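Local coordinates for N-terminal acetyltransferase-like protein (Chaetomium thermophilum, PDB 5NNP) that probably serves as the tetratricopeptide-repeat auxiliary subunit of an N-terminal acetyltransferase of the NatA type, holding its partner chain in a helical scaffold, at residues 324-329 and 375-380; 328-333 and 382-387. One frame throughout, in Å; residues are numbered along the deposited sequence.

Contact 1: residues 324-329 and 375-380; sequences STFANL and LYYLAQ
Tyr377 and Phe326 pack together where the short, weakly bonded helix 325-329 meets helix 369-381 of a TPR-type helical scaffold, the two local axes inclined by 48°. Phe326 turns the edge of its ring to one face of Tyr377, a T-shaped pair with planes at 69° and Phe326 CD1 3.6 Å from Tyr377 CZ. The tyrosine ring also lies against the backbone of the short helix, its CE2 3.4 Å from Phe326 CA. Thr325 CG2 approaches the same ring obliquely, as does Leu329 CD1, and both side chains also touch helix 303-320. One turn after Tyr377, Gln380 takes over: its CB makes a CH-pi contact 4.2 Å from the centroid of the Phe326 ring. The chi1 of Phe326 (-177°) places CG opposite the backbone N and swings the ring toward helix 369-381, where its edge meets Tyr377 and one face Gln380 CB. Replacing Phe326 by an alanine here would probably deprive the Tyr377 face of its edge-on partner and Gln380 CB of its aromatic seat, opening a gap between the helices. Farther out along Gln380, OE1 accepts a hydrogen bond from a water that in turn accepts one from Ala327 N, 3.0 Å from the water oxygen.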
loop_
_atom_site.group_PDB
_atom_site.type_symbol
_atom_site.label_atom_id
_atom_site.label_comp_id
_atom_site.label_asym_id
_atom_site.label_seq_id
_atom_site.Cartn_x
_atom_site.Cartn_y
_atom_site.Cartn_z
ATOM N N SER A 324 9.132 -5.687 24.525
ATOM C CA SER A 324 8.025 -5.942 23.600
ATOM C C SER A 324 7.259 -7.233 23.901
ATOM O O SER A 324 6.500 -7.733 23.065
ATOM C CB SER A 324 8.548 -6.007 22.172
ATOM O OG SER A 324 9.379 -4.904 21.895
ATOM N N THR A 325 7.474 -7.793 25.084
ATOM C CA THR A 325 6.861 -9.066 25.422
ATOM C C THR A 325 5.329 -8.966 25.407
ATOM O O THR A 325 4.641 -9.783 24.792
ATOM C CB THR A 325 7.351 -9.551 26.794
ATOM O OG1 THR A 325 8.772 -9.769 26.734
ATOM C CG2 THR A 325 6.642 -10.831 27.207
ATOM N N PHE A 326 4.784 -7.961 26.083
ATOM C CA PHE A 326 3.337 -7.801 26.084
ATOM C C PHE A 326 2.758 -7.703 24.658
ATOM O O PHE A 326 1.777 -8.374 24.337
ATOM C CB PHE A 326 2.923 -6.574 26.885
ATOM C CG PHE A 326 1.443 -6.407 26.982
ATOM C CD1 PHE A 326 0.717 -7.083 27.958
ATOM C CD2 PHE A 326 0.759 -5.608 26.083
ATOM C CE1 PHE A 326 -0.656 -6.948 28.046
ATOM C CE2 PHE A 326 -0.621 -5.470 26.168
ATOM C CZ PHE A 326 -1.324 -6.141 27.154
ATOM N N ALA A 327 3.371 -6.881 23.810
ATOM C CA ALA A 327 2.862 -6.659 22.455
ATOM C C ALA A 327 2.826 -7.951 21.638
ATOM O O ALA A 327 2.003 -8.114 20.756
ATOM C CB ALA A 327 3.697 -5.621 21.747
ATOM N N ASN A 328 3.729 -8.866 21.965
ATOM C CA ASN A 328 3.843 -10.141 21.288
ATOM C C ASN A 328 2.810 -11.148 21.804
ATOM O O ASN A 328 2.588 -12.190 21.192
ATOM C CB ASN A 328 5.260 -10.694 21.468
ATOM C CG ASN A 328 5.652 -11.684 20.384
ATOM O OD1 ASN A 328 5.371 -11.477 19.200
ATOM N ND2 ASN A 328 6.305 -12.773 20.788
ATOM N N LEU A 329 2.155 -10.828 22.919
ATOM C CA LEU A 329 1.226 -11.780 23.525
ATOM C C LEU A 329 -0.225 -11.290 23.680
ATOM O O LEU A 329 -1.124 -12.100 23.931
ATOM C CB LEU A 329 1.764 -12.218 24.894
ATOM C CG LEU A 329 3.083 -13.005 24.925
ATOM C CD1 LEU A 329 3.586 -13.158 26.333
ATOM C CD2 LEU A 329 2.949 -14.379 24.269
ATOM N N LEU A 375 7.717 -5.764 35.553
ATOM C CA LEU A 375 6.938 -4.637 36.052
ATOM C C LEU A 375 6.337 -3.892 34.862
ATOM O O LEU A 375 5.186 -3.460 34.895
ATOM C CB LEU A 375 7.795 -3.697 36.918
ATOM C CG LEU A 375 8.259 -4.205 38.295
ATOM C CD1 LEU A 375 9.246 -3.225 38.910
ATOM C CD2 LEU A 375 7.086 -4.428 39.256
ATOM N N TYR A 376 7.123 -3.765 33.800
ATOM C CA TYR A 376 6.663 -3.116 32.577
ATOM C C TYR A 376 5.551 -3.898 31.891
ATOM O O TYR A 376 4.652 -3.303 31.286
ATOM C CB TYR A 376 7.823 -2.931 31.602
ATOM C CG TYR A 376 7.442 -2.171 30.358
ATOM C CD1 TYR A 376 6.969 -0.871 30.437
ATOM C CD2 TYR A 376 7.570 -2.743 29.104
ATOM C CE1 TYR A 376 6.628 -0.166 29.299
ATOM C CE2 TYR A 376 7.225 -2.047 27.962
ATOM C CZ TYR A 376 6.755 -0.760 28.067
ATOM O OH TYR A 376 6.415 -0.062 26.936
ATOM N N TYR A 377 5.620 -5.229 31.963
ATOM C CA TYR A 377 4.568 -6.065 31.388
ATOM C C TYR A 377 3.272 -5.817 32.143
ATOM O O TYR A 377 2.191 -5.697 31.551
ATOM C CB TYR A 377 4.917 -7.555 31.437
ATOM C CG TYR A 377 3.852 -8.438 30.806
ATOM C CD1 TYR A 377 2.698 -8.799 31.509
ATOM C CD2 TYR A 377 3.995 -8.911 29.510
ATOM C CE1 TYR A 377 1.728 -9.605 30.930
ATOM C CE2 TYR A 377 3.040 -9.710 28.927
ATOM C CZ TYR A 377 1.908 -10.054 29.637
ATOM O OH TYR A 377 0.959 -10.859 29.037
ATOM N N LEU A 378 3.386 -5.754 33.461
ATOM C CA LEU A 378 2.214 -5.559 34.285
ATOM C C LEU A 378 1.633 -4.165 34.058
ATOM O O LEU A 378 0.416 -3.981 34.103
ATOM C CB LEU A 378 2.554 -5.785 35.751
ATOM C CG LEU A 378 2.695 -7.259 36.120
ATOM C CD1 LEU A 378 3.477 -7.429 37.409
ATOM C CD2 LEU A 378 1.316 -7.899 36.220
ATOM N N ALA A 379 2.501 -3.191 33.791
ATOM C CA ALA A 379 2.050 -1.821 33.568
ATOM C C ALA A 379 1.163 -1.790 32.345
ATOM O O ALA A 379 0.100 -1.166 32.333
ATOM C CB ALA A 379 3.219 -0.892 33.391
ATOM N N GLN A 380 1.604 -2.498 31.318
ATOM C CA GLN A 380 0.892 -2.525 30.061
ATOM C C GLN A 380 -0.366 -3.371 30.140
ATOM O O GLN A 380 -1.382 -3.022 29.547
ATOM C CB GLN A 380 1.818 -3.024 28.957
ATOM C CG GLN A 380 2.779 -1.951 28.540
ATOM C CD GLN A 380 3.644 -2.376 27.410
ATOM O OE1 GLN A 380 4.443 -3.310 27.531
ATOM N NE2 GLN A 380 3.494 -1.703 26.286
HETATM O O HOH W 1 5.249 -4.820 25.045
#

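Contact 2: residues 328-333 and 382-387; sequences NLKHLY and YNYYMS
Tyr384 reaches from the loop between helices 369-381 and 390-403, in a predicted TPR repeat, to Lys330, in the 3-10 segment 330-332 that follows helix 325-329, and to Tyr333 just beyond it. Its first torsion, with CG anti to the backbone N (chi1 -165°), directs the ring toward both. At the root, Tyr384 CB packs against Phe326 CZ. Next along, CD2 meets Tyr333 CD2 at 3.9 Å; the ring planes are nearly perpendicular (85°), but the rings approach each other obliquely, so the pair is neither a stack nor T-shaped. Farther out, CE1 approaches the aliphatic CD of Lys330, whose extended chain crosses the tyrosine at about a right angle. Lys330 CB lies over one face of the ring and Tyr385 CD1 over the opposite one, so neighbours flank it on both faces. Tyr384 also opens a type I beta turn, closed by Ser387 N bonding to Tyr384 O at 3.0 Å. This turn brings two further residues to Tyr333: Met386, its chain bent, sets CE 3.8 Å from Tyr333 O. Ser387 OG, itself hydrogen-bonded to His381 O, sits at the edge of the Tyr333 ring, 3.7 Å from CE2.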
loop_
_atom_site.group_PDB
_atom_site.type_symbol
_atom_site.label_atom_id
_atom_site.label_comp_id
_atom_site.label_asym_id
_atom_site.label_seq_id
_atom_site.Cartn_x
_atom_site.Cartn_y
_atom_site.Cartn_z
ATOM N N ASN A 328 3.729 -8.866 21.965
ATOM C CA ASN A 328 3.843 -10.141 21.288
ATOM C C ASN A 328 2.810 -11.148 21.804
ATOM O O ASN A 328 2.588 -12.190 21.192
ATOM C CB ASN A 328 5.260 -10.694 21.468
ATOM C CG ASN A 328 5.652 -11.684 20.384
ATOM O OD1 ASN A 328 5.371 -11.477 19.200
ATOM N ND2 ASN A 328 6.305 -12.773 20.788
ATOM N N LEU A 329 2.155 -10.828 22.919
ATOM C CA LEU A 329 1.226 -11.780 23.525
ATOM C C LEU A 329 -0.225 -11.290 23.680
ATOM O O LEU A 329 -1.124 -12.100 23.931
ATOM C CB LEU A 329 1.764 -12.218 24.894
ATOM C CG LEU A 329 3.083 -13.005 24.925
ATOM C CD1 LEU A 329 3.586 -13.158 26.333
ATOM C CD2 LEU A 329 2.949 -14.379 24.269
ATOM N N LYS A 330 -0.466 -9.992 23.507
ATOM C CA LYS A 330 -1.786 -9.413 23.803
ATOM C C LYS A 330 -2.927 -9.974 22.959
ATOM O O LYS A 330 -4.094 -9.855 23.336
ATOM C CB LYS A 330 -1.755 -7.895 23.637
ATOM C CG LYS A 330 -1.448 -7.413 22.233
ATOM C CD LYS A 330 -1.441 -5.905 22.200
ATOM C CE LYS A 330 -1.773 -5.378 20.829
ATOM N NZ LYS A 330 -1.825 -3.892 20.835
ATOM N N HIS A 331 -2.591 -10.575 21.822
ATOM C CA HIS A 331 -3.578 -11.241 20.974
ATOM C C HIS A 331 -4.296 -12.383 21.699
ATOM O O HIS A 331 -5.385 -12.789 21.290
ATOM C CB HIS A 331 -2.912 -11.791 19.710
ATOM C CG HIS A 331 -1.928 -12.895 19.977
ATOM N ND1 HIS A 331 -0.643 -12.661 20.425
ATOM C CD2 HIS A 331 -2.045 -14.238 19.858
ATOM C CE1 HIS A 331 -0.010 -13.814 20.568
ATOM N NE2 HIS A 331 -0.841 -14.787 20.236
ATOM N N LEU A 332 -3.674 -12.912 22.752
ATOM C CA LEU A 332 -4.260 -14.009 23.535
ATOM C C LEU A 332 -5.318 -13.533 24.530
ATOM O O LEU A 332 -6.081 -14.332 25.061
ATOM C CB LEU A 332 -3.174 -14.762 24.304
ATOM C CG LEU A 332 -2.120 -15.532 23.519
ATOM C CD1 LEU A 332 -1.019 -15.967 24.456
ATOM C CD2 LEU A 332 -2.736 -16.735 22.831
ATOM N N TYR A 333 -5.358 -12.228 24.772
ATOM C CA TYR A 333 -6.204 -11.656 25.816
ATOM C C TYR A 333 -7.705 -11.740 25.491
ATOM O O TYR A 333 -8.538 -11.283 26.277
ATOM C CB TYR A 333 -5.793 -10.196 26.077
ATOM C CG TYR A 333 -4.622 -10.056 27.024
ATOM C CD1 TYR A 333 -3.561 -10.960 26.989
ATOM C CD2 TYR A 333 -4.568 -9.019 27.950
ATOM C CE1 TYR A 333 -2.484 -10.839 27.861
ATOM C CE2 TYR A 333 -3.493 -8.888 28.820
ATOM C CZ TYR A 333 -2.458 -9.803 28.771
ATOM O OH TYR A 333 -1.395 -9.689 29.635
ATOM N N TYR A 382 -2.412 -3.742 32.639
ATOM C CA TYR A 382 -3.479 -3.002 33.274
ATOM C C TYR A 382 -3.768 -1.676 32.586
ATOM O O TYR A 382 -4.670 -0.944 32.984
ATOM C CB TYR A 382 -3.133 -2.799 34.736
ATOM C CG TYR A 382 -3.211 -4.094 35.484
ATOM C CD1 TYR A 382 -4.447 -4.669 35.783
ATOM C CD2 TYR A 382 -2.065 -4.760 35.873
ATOM C CE1 TYR A 382 -4.535 -5.867 36.463
ATOM C CE2 TYR A 382 -2.141 -5.954 36.553
ATOM C CZ TYR A 382 -3.379 -6.506 36.844
ATOM O OH TYR A 382 -3.450 -7.699 37.520
ATOM N N ASN A 383 -3.013 -1.381 31.534
ATOM C CA ASN A 383 -3.319 -0.237 30.692
ATOM C C ASN A 383 -4.173 -0.672 29.495
ATOM O O ASN A 383 -4.913 0.119 28.910
ATOM C CB ASN A 383 -2.035 0.425 30.222
ATOM C CG ASN A 383 -2.266 1.811 29.676
ATOM O OD1 ASN A 383 -3.215 2.501 30.072
ATOM N ND2 ASN A 383 -1.406 2.230 28.755
ATOM N N TYR A 384 -4.071 -1.951 29.154
ATOM C CA TYR A 384 -4.776 -2.516 28.014
ATOM C C TYR A 384 -6.292 -2.535 28.265
ATOM O O TYR A 384 -6.754 -2.832 29.371
ATOM C CB TYR A 384 -4.246 -3.926 27.727
ATOM C CG TYR A 384 -4.625 -4.469 26.375
ATOM C CD1 TYR A 384 -4.218 -3.831 25.213
ATOM C CD2 TYR A 384 -5.369 -5.628 26.256
ATOM C CE1 TYR A 384 -4.555 -4.327 23.967
ATOM C CE2 TYR A 384 -5.707 -6.132 25.017
ATOM C CZ TYR A 384 -5.298 -5.475 23.878
ATOM O OH TYR A 384 -5.632 -5.970 22.643
ATOM N N TYR A 385 -7.066 -2.219 27.235
ATOM C CA TYR A 385 -8.488 -1.977 27.418
ATOM C C TYR A 385 -9.241 -3.250 27.800
ATOM O O TYR A 385 -10.344 -3.204 28.351
ATOM C CB TYR A 385 -9.078 -1.363 26.146
ATOM C CG TYR A 385 -9.244 -2.336 25.004
ATOM C CD1 TYR A 385 -8.212 -2.566 24.103
ATOM C CD2 TYR A 385 -10.448 -3.021 24.819
ATOM C CE1 TYR A 385 -8.370 -3.458 23.053
ATOM C CE2 TYR A 385 -10.619 -3.914 23.775
ATOM C CZ TYR A 385 -9.579 -4.130 22.896
ATOM O OH TYR A 385 -9.746 -5.020 21.858
ATOM N N MET A 386 -8.631 -4.390 27.518
ATOM C CA MET A 386 -9.263 -5.670 27.791
ATOM C C MET A 386 -9.103 -6.065 29.248
ATOM O O MET A 386 -9.855 -6.888 29.765
ATOM C CB MET A 386 -8.684 -6.751 26.880
ATOM C CG MET A 386 -8.839 -6.443 25.397
ATOM S SD MET A 386 -9.411 -7.869 24.465
ATOM C CE MET A 386 -10.825 -8.351 25.461
ATOM N N SER A 387 -8.120 -5.470 29.908
ATOM C CA SER A 387 -7.868 -5.748 31.317
ATOM C C SER A 387 -7.558 -4.469 32.089
ATOM O O SER A 387 -6.804 -4.485 33.057
ATOM C CB SER A 387 -6.716 -6.740 31.456
ATOM O OG SER A 387 -5.692 -6.462 30.517
#

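Overall arrangement
Contacts 1 and 2 follow one another along the same pair of chain regions, their centres about 8 Å apart. Both start from helix 325-329 and share Asn328 and Leu329; their second segments run from helix 369-381 into the loop before helix 390-403, in the same order. Contact 1 is buried between helices, whereas contact 2 lies at the surface. A probable hydrogen bond between Tyr377 OH and Tyr333 OH, 2.7 Å apart, joins them, and Tyr333 OH also bonds to His381 ND1. Together they pin the short helix and its 3-10 extension to the predicted TPR repeat, in a region where Ser324 and Ala327 touch the backbone of another protein's chain.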